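Periplasmic binding protein (Veillonella parvula, PDB 4OVK) probably binds a solute in the periplasmic space and hands it to the membrane part of an ABC transporter. Local coordinates at residues A[183-187]-A[188-192]; A[250-253]-A[254-257]; A[93-96]-A[97-101]; A[115-118]-A[119-123]. All coordinates share one frame; numbering follows the deposited sequence.

Contact 1. Residues A[183-187]-A[188-192]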
loop_
_atom_site.group_PDB
_atom_site.type_symbol
_atom_site.label_atom_id
_atom_site.label_comp_id
_atom_site.label_asym_id
_atom_site.label_seq_id
_atom_site.Cartn_x
_atom_site.Cartn_y
_atom_site.Cartn_z
ATOM N N TYR A 183 -16.000 -2.665 1.371
ATOM C CA TYR A 183 -14.834 -1.834 1.633
ATOM C C TYR A 183 -15.271 -0.379 1.432
ATOM O O TYR A 183 -15.469 0.072 0.306
ATOM C CB TYR A 183 -13.675 -2.233 0.711
ATOM C CG TYR A 183 -12.273 -2.042 1.298
ATOM C CD1 TYR A 183 -11.802 -0.787 1.637
ATOM C CD2 TYR A 183 -11.426 -3.128 1.504
ATOM C CE1 TYR A 183 -10.519 -0.611 2.152
ATOM C CE2 TYR A 183 -10.155 -2.969 2.036
ATOM C CZ TYR A 183 -9.701 -1.707 2.347
ATOM O OH TYR A 183 -8.427 -1.546 2.851
ATOM N N LEU A 184 -15.493 0.313 2.546
ATOM C CA LEU A 184 -16.001 1.680 2.552
ATOM C C LEU A 184 -14.831 2.662 2.601
ATOM O O LEU A 184 -13.996 2.591 3.506
ATOM C CB LEU A 184 -16.954 1.871 3.756
ATOM C CG LEU A 184 -17.615 3.243 3.963
ATOM C CD1 LEU A 184 -18.545 3.626 2.813
ATOM C CD2 LEU A 184 -18.388 3.256 5.284
ATOM N N GLN A 185 -14.753 3.564 1.617
ATOM C CA GLN A 185 -13.631 4.503 1.553
ATOM C C GLN A 185 -13.719 5.633 2.571
ATOM O O GLN A 185 -12.702 6.025 3.167
ATOM C CB GLN A 185 -13.492 5.140 0.167
ATOM C CG GLN A 185 -12.089 5.719 -0.052
ATOM C CD GLN A 185 -11.894 6.411 -1.393
ATOM O OE1 GLN A 185 -10.774 6.508 -1.896
ATOM N NE2 GLN A 185 -12.974 6.912 -1.968
ATOM N N ASN A 186 -14.918 6.187 2.738
ATOM C CA ASN A 186 -15.062 7.475 3.424
ATOM C C ASN A 186 -16.457 7.692 4.017
ATOM O O ASN A 186 -17.255 6.758 4.077
ATOM C CB ASN A 186 -14.669 8.609 2.467
ATOM C CG ASN A 186 -15.483 8.630 1.197
ATOM O OD1 ASN A 186 -16.649 8.250 1.179
ATOM N ND2 ASN A 186 -14.873 9.122 0.119
ATOM N N LYS A 187 -16.733 8.926 4.445
ATOM C CA LYS A 187 -18.019 9.306 5.037
ATOM C C LYS A 187 -19.053 9.749 4.006
ATOM O O LYS A 187 -20.124 10.249 4.376
ATOM C CB LYS A 187 -17.803 10.431 6.053
ATOM C CG LYS A 187 -16.818 10.069 7.153
ATOM C CD LYS A 187 -16.717 11.145 8.226
ATOM C CE LYS A 187 -15.686 12.190 7.883
ATOM N NZ LYS A 187 -14.302 11.662 7.803
ATOM N N ASN A 188 -18.744 9.551 2.724
ATOM C CA ASN A 188 -19.588 10.019 1.632
ATOM C C ASN A 188 -20.042 8.864 0.732
ATOM O O ASN A 188 -20.207 9.041 -0.472
ATOM C CB ASN A 188 -18.831 11.084 0.821
ATOM C CG ASN A 188 -19.756 12.004 0.043
ATOM O OD1 ASN A 188 -20.905 12.233 0.437
ATOM N ND2 ASN A 188 -19.254 12.553 -1.067
ATOM N N LEU A 189 -20.233 7.682 1.328
ATOM C CA LEU A 189 -20.838 6.536 0.645
ATOM C C LEU A 189 -20.072 6.077 -0.602
ATOM O O LEU A 189 -20.654 5.564 -1.557
ATOM C CB LEU A 189 -22.308 6.835 0.302
ATOM C CG LEU A 189 -23.215 7.040 1.517
ATOM C CD1 LEU A 189 -24.549 7.645 1.105
ATOM C CD2 LEU A 189 -23.414 5.716 2.250
ATOM N N THR A 190 -18.756 6.247 -0.571
ATOM C CA THR A 190 -17.896 5.774 -1.639
ATOM C C THR A 190 -17.282 4.446 -1.230
ATOM O O THR A 190 -16.721 4.322 -0.139
ATOM C CB THR A 190 -16.797 6.794 -1.952
ATOM O OG1 THR A 190 -17.414 8.036 -2.291
ATOM C CG2 THR A 190 -15.937 6.320 -3.115
ATOM N N VAL A 191 -17.402 3.461 -2.119
ATOM C CA VAL A 191 -17.018 2.087 -1.821
ATOM C C VAL A 191 -16.091 1.564 -2.913
ATOM O O VAL A 191 -16.035 2.121 -4.020
ATOM C CB VAL A 191 -18.266 1.171 -1.699
ATOM C CG1 VAL A 191 -19.243 1.753 -0.680
ATOM C CG2 VAL A 191 -18.962 0.985 -3.046
ATOM N N ALA A 192 -15.367 0.499 -2.590
ATOM C CA ALA A 192 -14.502 -0.176 -3.549
ATOM C C ALA A 192 -15.343 -0.962 -4.551
ATOM O O ALA A 192 -16.135 -1.815 -4.159
ATOM C CB ALA A 192 -13.555 -1.113 -2.824
HETATM O O HOH W 1 -16.585 -2.830 -1.477
HETATM O O HOH W 2 -20.243 6.795 4.181
#
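Gln185 lies alongside Thr190, both side chains pointing the same way, and its NE2 comes 3.2 Å from CG2 of Thr190. The two residues are also tied through the backbone, where Gln185 N donates to Thr190 O over 2.7 Å. Two residue pairs along the ribbon, Ala192 N bonds to Tyr183 O. There Tyr183 CB meets Ala192 CB at 3.7 Å; the Tyr183 hydroxyl is held farther off by Asp279. On the other face of the ribbon, CD1 of Leu184 packs obliquely against CG1 of Val191.

Asn186 organises the loop end. With CG set between its own backbone N and carbonyl carbon (chi1 58°), its amide folds back over the turn, and OD1 accepts from Asn188 N at 2.9 Å, the donor standing 48° above the amide plane. The same oxygen takes a weak bond from Thr190 N at 3.4 Å. An alanine at Asn186 is likely to leave the Asn188 and Thr190 N-H groups without this shared acceptor and the loop less firmly fixed. A water accepts from Leu189 N and donates to Asn186 O, bridging the turn, while Lys187 NZ forms a salt bridge with Asp240. Leu184 and Val191 form a single antiparallel bridge in a short, hairpin-like return, leading from inner strand 180-184 of one parallel sheet into strand 190-192, which pairs with 218-220.

Contact 2. Residues A[250-253]-A[254-257]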
loop_
_atom_site.group_PDB
_atom_site.type_symbol
_atom_site.label_atom_id
_atom_site.label_comp_id
_atom_site.label_asym_id
_atom_site.label_seq_id
_atom_site.Cartn_x
_atom_site.Cartn_y
_atom_site.Cartn_z
ATOM N N ASP A 250 -23.794 6.300 14.537
ATOM C CA ASP A 250 -24.484 7.033 13.463
ATOM C C ASP A 250 -24.166 8.521 13.496
ATOM O O ASP A 250 -25.042 9.368 13.654
ATOM C CB ASP A 250 -26.006 6.780 13.496
ATOM C CG ASP A 250 -26.406 5.512 12.748
ATOM O OD1 ASP A 250 -26.030 5.352 11.554
ATOM O OD2 ASP A 250 -27.108 4.676 13.356
ATOM N N LYS A 251 -22.882 8.820 13.357
ATOM C CA LYS A 251 -22.411 10.192 13.306
ATOM C C LYS A 251 -22.475 10.789 11.910
ATOM O O LYS A 251 -22.217 11.980 11.753
ATOM C CB LYS A 251 -20.983 10.259 13.813
ATOM C CG LYS A 251 -20.805 9.719 15.223
ATOM C CD LYS A 251 -19.374 9.949 15.681
ATOM C CE LYS A 251 -19.014 9.104 16.885
ATOM N NZ LYS A 251 -17.564 9.185 17.203
ATOM N N LEU A 252 -22.824 9.987 10.907
ATOM C CA LEU A 252 -22.736 10.428 9.508
ATOM C C LEU A 252 -24.090 10.903 8.973
ATOM O O LEU A 252 -25.056 10.123 8.908
ATOM C CB LEU A 252 -22.175 9.309 8.638
ATOM C CG LEU A 252 -20.857 8.713 9.135
ATOM C CD1 LEU A 252 -20.403 7.572 8.235
ATOM C CD2 LEU A 252 -19.787 9.791 9.265
ATOM N N GLU A 253 -24.148 12.184 8.597
ATOM C CA GLU A 253 -25.389 12.817 8.125
ATOM C C GLU A 253 -25.967 12.129 6.903
ATOM O O GLU A 253 -25.235 11.808 5.968
ATOM C CB GLU A 253 -25.166 14.298 7.788
ATOM C CG GLU A 253 -25.631 15.259 8.867
ATOM C CD GLU A 253 -25.425 16.704 8.469
ATOM O OE1 GLU A 253 -26.326 17.288 7.827
ATOM O OE2 GLU A 253 -24.360 17.245 8.802
ATOM N N GLY A 254 -27.284 11.912 6.920
ATOM C CA GLY A 254 -27.993 11.263 5.810
ATOM C C GLY A 254 -27.835 9.750 5.714
ATOM O O GLY A 254 -28.283 9.137 4.742
ATOM N N GLN A 255 -27.212 9.135 6.717
ATOM C CA GLN A 255 -26.932 7.700 6.674
ATOM C C GLN A 255 -27.414 7.043 7.944
ATOM O O GLN A 255 -27.197 7.547 9.038
ATOM C CB GLN A 255 -25.428 7.439 6.491
ATOM C CG GLN A 255 -24.839 8.098 5.251
ATOM C CD GLN A 255 -23.321 8.084 5.223
ATOM O OE1 GLN A 255 -22.677 7.156 5.713
ATOM N NE2 GLN A 255 -22.739 9.123 4.636
ATOM N N ASN A 256 -28.084 5.916 7.779
ATOM C CA ASN A 256 -28.535 5.108 8.887
ATOM C C ASN A 256 -27.946 3.708 8.720
ATOM O O ASN A 256 -28.419 2.904 7.913
ATOM C CB ASN A 256 -30.063 5.072 8.931
ATOM C CG ASN A 256 -30.600 4.349 10.152
ATOM O OD1 ASN A 256 -29.854 3.737 10.919
ATOM N ND2 ASN A 256 -31.909 4.412 10.332
ATOM N N TRP A 257 -26.902 3.444 9.492
ATOM C CA TRP A 257 -26.178 2.180 9.454
ATOM C C TRP A 257 -26.719 1.164 10.476
ATOM O O TRP A 257 -26.279 0.027 10.479
ATOM C CB TRP A 257 -24.686 2.447 9.714
ATOM C CG TRP A 257 -24.023 3.160 8.575
ATOM C CD1 TRP A 257 -23.942 4.506 8.385
ATOM C CD2 TRP A 257 -23.365 2.555 7.460
ATOM N NE1 TRP A 257 -23.272 4.782 7.216
ATOM C CE2 TRP A 257 -22.909 3.603 6.626
ATOM C CE3 TRP A 257 -23.116 1.231 7.082
ATOM C CZ2 TRP A 257 -22.207 3.367 5.437
ATOM C CZ3 TRP A 257 -22.421 0.995 5.892
ATOM C CH2 TRP A 257 -21.972 2.058 5.089
#
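Leu252 and Gln255 form the tight inner part of this loop. CD1 of Leu252 comes 3.4 Å from OE1 of Gln255, and the leucine also lies near the Trp257 indole, 4.1 Å from CD1 to NE1. Gln255 has CG anti to its carbonyl carbon (chi1 -57°) and an extended chain beyond, which brings the amide beside Leu252 and the indole N-H. OE1 accepts from Trp257 NE1 at 2.9 Å on a lone pair in its carbonyl plane, and it lies almost in the plane of the indole, so this bond restrains both flat groups. The other amide atom, NE2, bonds to Lys187 O. A leucine in place of Gln255 would probably leave the indole N-H and the Lys187 carbonyl without their mates.

Gln255 N closes a type II beta turn on Leu252 O at 3.2 Å, with Gly254 at positive phi (77°) in its third position. Around this turn the contact is loose: Glu253 and Gly254 are exposed. Asp250 fastens the far end, its OD1 using the syn lone pair to take a nearly straight bond (173°) from Trp257 N at 2.9 Å.

Asp250 is itself the C-prime residue of the Schellman motif ending helix 244-248. The loop runs toward helix 261-264, with Leu252 and Trp257 resting on Ile247 and Trp257 also on Met223 and Ile226 of helix 223-229.

Contact 3. Residues A[93-96]-A[97-101]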
loop_
_atom_site.group_PDB
_atom_site.type_symbol
_atom_site.label_atom_id
_atom_site.label_comp_id
_atom_site.label_asym_id
_atom_site.label_seq_id
_atom_site.Cartn_x
_atom_site.Cartn_y
_atom_site.Cartn_z
ATOM N N ASN A 93 9.215 19.831 -11.562
ATOM C CA ASN A 93 9.914 21.104 -11.637
ATOM C C ASN A 93 11.370 20.807 -12.019
ATOM O O ASN A 93 12.189 20.427 -11.172
ATOM C CB ASN A 93 9.813 21.831 -10.294
ATOM C CG ASN A 93 10.583 23.142 -10.263
ATOM O OD1 ASN A 93 11.445 23.407 -11.091
ATOM N ND2 ASN A 93 10.282 23.955 -9.274
ATOM N N PHE A 94 11.685 20.973 -13.300
ATOM C CA PHE A 94 12.999 20.559 -13.811
ATOM C C PHE A 94 14.146 21.401 -13.262
ATOM O O PHE A 94 15.256 20.883 -13.088
ATOM C CB PHE A 94 13.014 20.548 -15.334
ATOM C CG PHE A 94 12.035 19.589 -15.935
ATOM C CD1 PHE A 94 12.286 18.225 -15.925
ATOM C CD2 PHE A 94 10.857 20.049 -16.499
ATOM C CE1 PHE A 94 11.376 17.337 -16.473
ATOM C CE2 PHE A 94 9.949 19.172 -17.053
ATOM C CZ PHE A 94 10.204 17.809 -17.034
ATOM N N GLU A 95 13.893 22.682 -12.990
ATOM C CA GLU A 95 14.906 23.529 -12.344
ATOM C C GLU A 95 15.291 22.964 -10.964
ATOM O O GLU A 95 16.478 22.843 -10.638
ATOM C CB GLU A 95 14.418 24.979 -12.216
ATOM C CG GLU A 95 15.362 25.886 -11.430
ATOM C CD GLU A 95 14.949 27.349 -11.448
ATOM O OE1 GLU A 95 13.742 27.633 -11.609
ATOM O OE2 GLU A 95 15.838 28.215 -11.289
ATOM N N GLU A 96 14.289 22.610 -10.168
ATOM C CA GLU A 96 14.526 22.090 -8.822
ATOM C C GLU A 96 15.300 20.749 -8.846
ATOM O O GLU A 96 16.237 20.557 -8.066
ATOM C CB GLU A 96 13.187 21.944 -8.074
ATOM C CG GLU A 96 13.300 21.535 -6.603
ATOM C CD GLU A 96 13.077 22.684 -5.636
ATOM O OE1 GLU A 96 12.156 23.509 -5.860
ATOM O OE2 GLU A 96 13.818 22.760 -4.637
ATOM N N VAL A 97 14.925 19.842 -9.749
ATOM C CA VAL A 97 15.588 18.530 -9.850
ATOM C C VAL A 97 17.039 18.688 -10.273
ATOM O O VAL A 97 17.918 17.971 -9.799
ATOM C CB VAL A 97 14.889 17.576 -10.852
ATOM C CG1 VAL A 97 15.558 16.200 -10.846
ATOM C CG2 VAL A 97 13.410 17.431 -10.534
ATOM N N ALA A 98 17.279 19.633 -11.170
ATOM C CA ALA A 98 18.625 19.928 -11.635
ATOM C C ALA A 98 19.506 20.436 -10.492
ATOM O O ALA A 98 20.679 20.092 -10.418
ATOM C CB ALA A 98 18.571 20.946 -12.770
ATOM N N LYS A 99 18.931 21.246 -9.609
ATOM C CA LYS A 99 19.623 21.707 -8.403
ATOM C C LYS A 99 19.880 20.549 -7.438
ATOM O O LYS A 99 20.984 20.423 -6.901
ATOM C CB LYS A 99 18.820 22.806 -7.686
ATOM C CG LYS A 99 18.875 24.172 -8.357
ATOM C CD LYS A 99 18.100 25.234 -7.581
ATOM C CE LYS A 99 16.592 25.024 -7.666
ATOM N NZ LYS A 99 15.822 26.284 -7.473
ATOM N N LEU A 100 18.868 19.707 -7.240
ATOM C CA LEU A 100 18.966 18.539 -6.340
ATOM C C LEU A 100 20.024 17.506 -6.765
ATOM O O LEU A 100 20.554 16.778 -5.936
ATOM C CB LEU A 100 17.620 17.794 -6.261
ATOM C CG LEU A 100 16.624 18.059 -5.151
ATOM C CD1 LEU A 100 15.456 17.103 -5.318
ATOM C CD2 LEU A 100 17.279 17.885 -3.787
ATOM N N LYS A 101 20.283 17.410 -8.061
ATOM C CA LYS A 101 21.266 16.495 -8.614
ATOM C C LYS A 101 21.099 15.065 -8.118
ATOM O O LYS A 101 22.023 14.488 -7.536
ATOM C CB LYS A 101 22.690 17.014 -8.361
ATOM C CG LYS A 101 22.938 18.338 -9.051
ATOM C CD LYS A 101 24.415 18.651 -9.232
ATOM C CE LYS A 101 24.598 19.857 -10.138
ATOM N NZ LYS A 101 24.099 21.100 -9.492
#
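An N-capped, two-turn helix, 94-100, holds this contact, and its first turn is bonded to its second by Val97 N to Asn93 O at 3.1 Å, then Ala98 N to Phe94 O, Lys99 N to Glu95 O and Leu100 N to Glu96 O. Asn93 is the N-cap. Its CG is swung anti to the backbone N (chi1 177°), which carries OD1 over the start of the helix to accept from Glu96 N at 3.1 Å; the donor stands well above the amide plane, 67° out of it.

Val97 is the buried member, with CG2 3.3 Å from Asn93 O, so the methyl lies against the carbonyl oxygen that accepts from its own N-H. In the fold this helix precedes strand 104-108 of a parallel sheet and packs on helix 112-120, where Leu118 meets both Val97 and Phe94.

The opposite charges of Glu95 and Lys99 lie one turn apart on an exposed side. Their side chains run at a slant to each other, and NZ of Lys99 stays 4.3 Å from OE2 of Glu95, beyond a salt bridge; CG of Glu95 is closer to that nitrogen, at 4.0 Å. The helix ends at Lys101, whose positive phi (50°) breaks the helical path, and Arg33 bonds to the carbonyls of Leu100 and Lys101.

Contact 4. Residues A[115-118]-A[119-123]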
loop_
_atom_site.group_PDB
_atom_site.type_symbol
_atom_site.label_atom_id
_atom_site.label_comp_id
_atom_site.label_asym_id
_atom_site.label_seq_id
_atom_site.Cartn_x
_atom_site.Cartn_y
_atom_site.Cartn_z
ATOM N N ALA A 115 11.105 11.716 -18.884
ATOM C CA ALA A 115 12.335 10.945 -19.081
ATOM C C ALA A 115 13.283 11.642 -20.055
ATOM O O ALA A 115 14.473 11.778 -19.792
ATOM C CB ALA A 115 12.019 9.556 -19.599
ATOM N N LYS A 116 12.742 12.074 -21.180
ATOM C CA LYS A 116 13.548 12.703 -22.225
ATOM C C LYS A 116 14.171 14.031 -21.773
ATOM O O LYS A 116 15.352 14.290 -22.039
ATOM C CB LYS A 116 12.699 12.906 -23.475
ATOM C CG LYS A 116 13.458 13.451 -24.677
ATOM C CD LYS A 116 12.521 13.583 -25.865
ATOM C CE LYS A 116 13.191 14.274 -27.037
ATOM N NZ LYS A 116 12.193 14.638 -28.077
ATOM N N LYS A 117 13.385 14.866 -21.099
ATOM C CA LYS A 117 13.886 16.146 -20.621
ATOM C C LYS A 117 14.933 15.917 -19.534
ATOM O O LYS A 117 15.977 16.571 -19.532
ATOM C CB LYS A 117 12.762 17.049 -20.109
ATOM C CG LYS A 117 13.226 18.392 -19.542
ATOM C CD LYS A 117 14.174 19.192 -20.450
ATOM C CE LYS A 117 13.451 19.787 -21.649
ATOM N NZ LYS A 117 14.364 20.222 -22.755
ATOM N N LEU A 118 14.670 14.979 -18.626
ATOM C CA LEU A 118 15.640 14.683 -17.584
ATOM C C LEU A 118 16.978 14.243 -18.197
ATOM O O LEU A 118 18.033 14.687 -17.754
ATOM C CB LEU A 118 15.102 13.626 -16.613
ATOM C CG LEU A 118 14.046 14.152 -15.636
ATOM C CD1 LEU A 118 13.521 12.993 -14.791
ATOM C CD2 LEU A 118 14.604 15.258 -14.758
ATOM N N LYS A 119 16.913 13.390 -19.220
ATOM C CA LYS A 119 18.107 12.889 -19.907
ATOM C C LYS A 119 18.888 14.049 -20.521
ATOM O O LYS A 119 20.119 14.092 -20.447
ATOM C CB LYS A 119 17.712 11.884 -21.000
ATOM C CG LYS A 119 18.878 11.142 -21.663
ATOM C CD LYS A 119 18.348 10.110 -22.656
ATOM C CE LYS A 119 19.442 9.495 -23.515
ATOM N NZ LYS A 119 20.181 8.424 -22.796
ATOM N N GLU A 120 18.156 14.998 -21.099
ATOM C CA GLU A 120 18.747 16.204 -21.680
ATOM C C GLU A 120 19.451 17.048 -20.605
ATOM O O GLU A 120 20.411 17.762 -20.888
ATOM C CB GLU A 120 17.668 16.992 -22.452
ATOM C CG GLU A 120 17.189 16.253 -23.708
ATOM C CD GLU A 120 15.885 16.771 -24.329
ATOM O OE1 GLU A 120 15.217 17.682 -23.786
ATOM O OE2 GLU A 120 15.519 16.239 -25.397
ATOM N N LEU A 121 18.990 16.926 -19.363
ATOM C CA LEU A 121 19.604 17.610 -18.223
ATOM C C LEU A 121 20.673 16.773 -17.514
ATOM O O LEU A 121 21.206 17.193 -16.495
ATOM C CB LEU A 121 18.508 18.028 -17.233
ATOM C CG LEU A 121 17.534 19.070 -17.789
ATOM C CD1 LEU A 121 16.323 19.213 -16.881
ATOM C CD2 LEU A 121 18.231 20.410 -17.967
ATOM N N GLY A 122 20.975 15.595 -18.051
ATOM C CA GLY A 122 21.996 14.720 -17.489
ATOM C C GLY A 122 21.518 13.928 -16.279
ATOM O O GLY A 122 22.331 13.483 -15.471
ATOM N N ILE A 123 20.205 13.748 -16.156
ATOM C CA ILE A 123 19.633 13.069 -15.001
ATOM C C ILE A 123 18.933 11.784 -15.436
ATOM O O ILE A 123 17.883 11.837 -16.094
ATOM C CB ILE A 123 18.636 13.963 -14.247
ATOM C CG1 ILE A 123 19.301 15.282 -13.826
ATOM C CG2 ILE A 123 18.081 13.223 -13.028
ATOM C CD1 ILE A 123 18.310 16.315 -13.352
HETATM O O HOH W 3 16.451 10.480 -18.028
#
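Lys117 and Glu120 supply the charged part of this contact, a salt bridge between NZ and OE1 at 2.9 Å. The lysine chain, bent at chi2 and chi3 (51° and 72°), crosses the glutamate at about a right angle, and its ammonium meets OE1 nearly end-on to the C-O bond. The other oxygen, OE2, lies over the aliphatic part of Lys116, 3.5 Å from CE, so one carboxylate rests between two lysines; Lys116 NZ itself is 4.6 Å from OE2.

Among the backbone bonds, Lys119 N and Glu120 N continue the helical pattern to Ala115 O and Lys116 O. Leu121 N makes only weak bonds, to Lys117 O and Leu118 O. Ile123 N then reaches back to Leu118 O at 2.9 Å, while Gly122, at positive phi (79°), forms the Schellman motif that ends the helix. A water gives hydrogen bonds to both Ala115 O and Ile123 O, joining the helix to the departing chain.

The apolar contact is Leu118 CD2 against Ile123 CD1, 4.1 Å apart. Both residues are buried on Val105 of strand 104-108, and helix 94-100 adds Phe94 on Leu121 and Val97 on Ile123, as the chain passes through the beta-alpha-beta crossover from 104-108 to 125-128.

The four contacts form two pairs, one toward each end of the elongated chain. Contacts 1 and 2 touch, their centres about 13 Å apart: Leu184 CD2 packs on Trp257 CH2 at 3.8 Å, and Lys187 CD on Leu252 CD2 at 3.5 Å. Contacts 3 and 4, with centres about 11 Å apart, meet through side chains, Phe94 CE1 reaching Lys117 CG at 3.7 Å. Between the pairs the gap is wide; the centres of contacts 2 and 4 are about 52 Å apart, on opposite sides of the chain's centre. Each pair adjoins a different four-stranded parallel sheet, consistent with the two lobes of a periplasmic binding protein, which in this family usually enclose the solute between them.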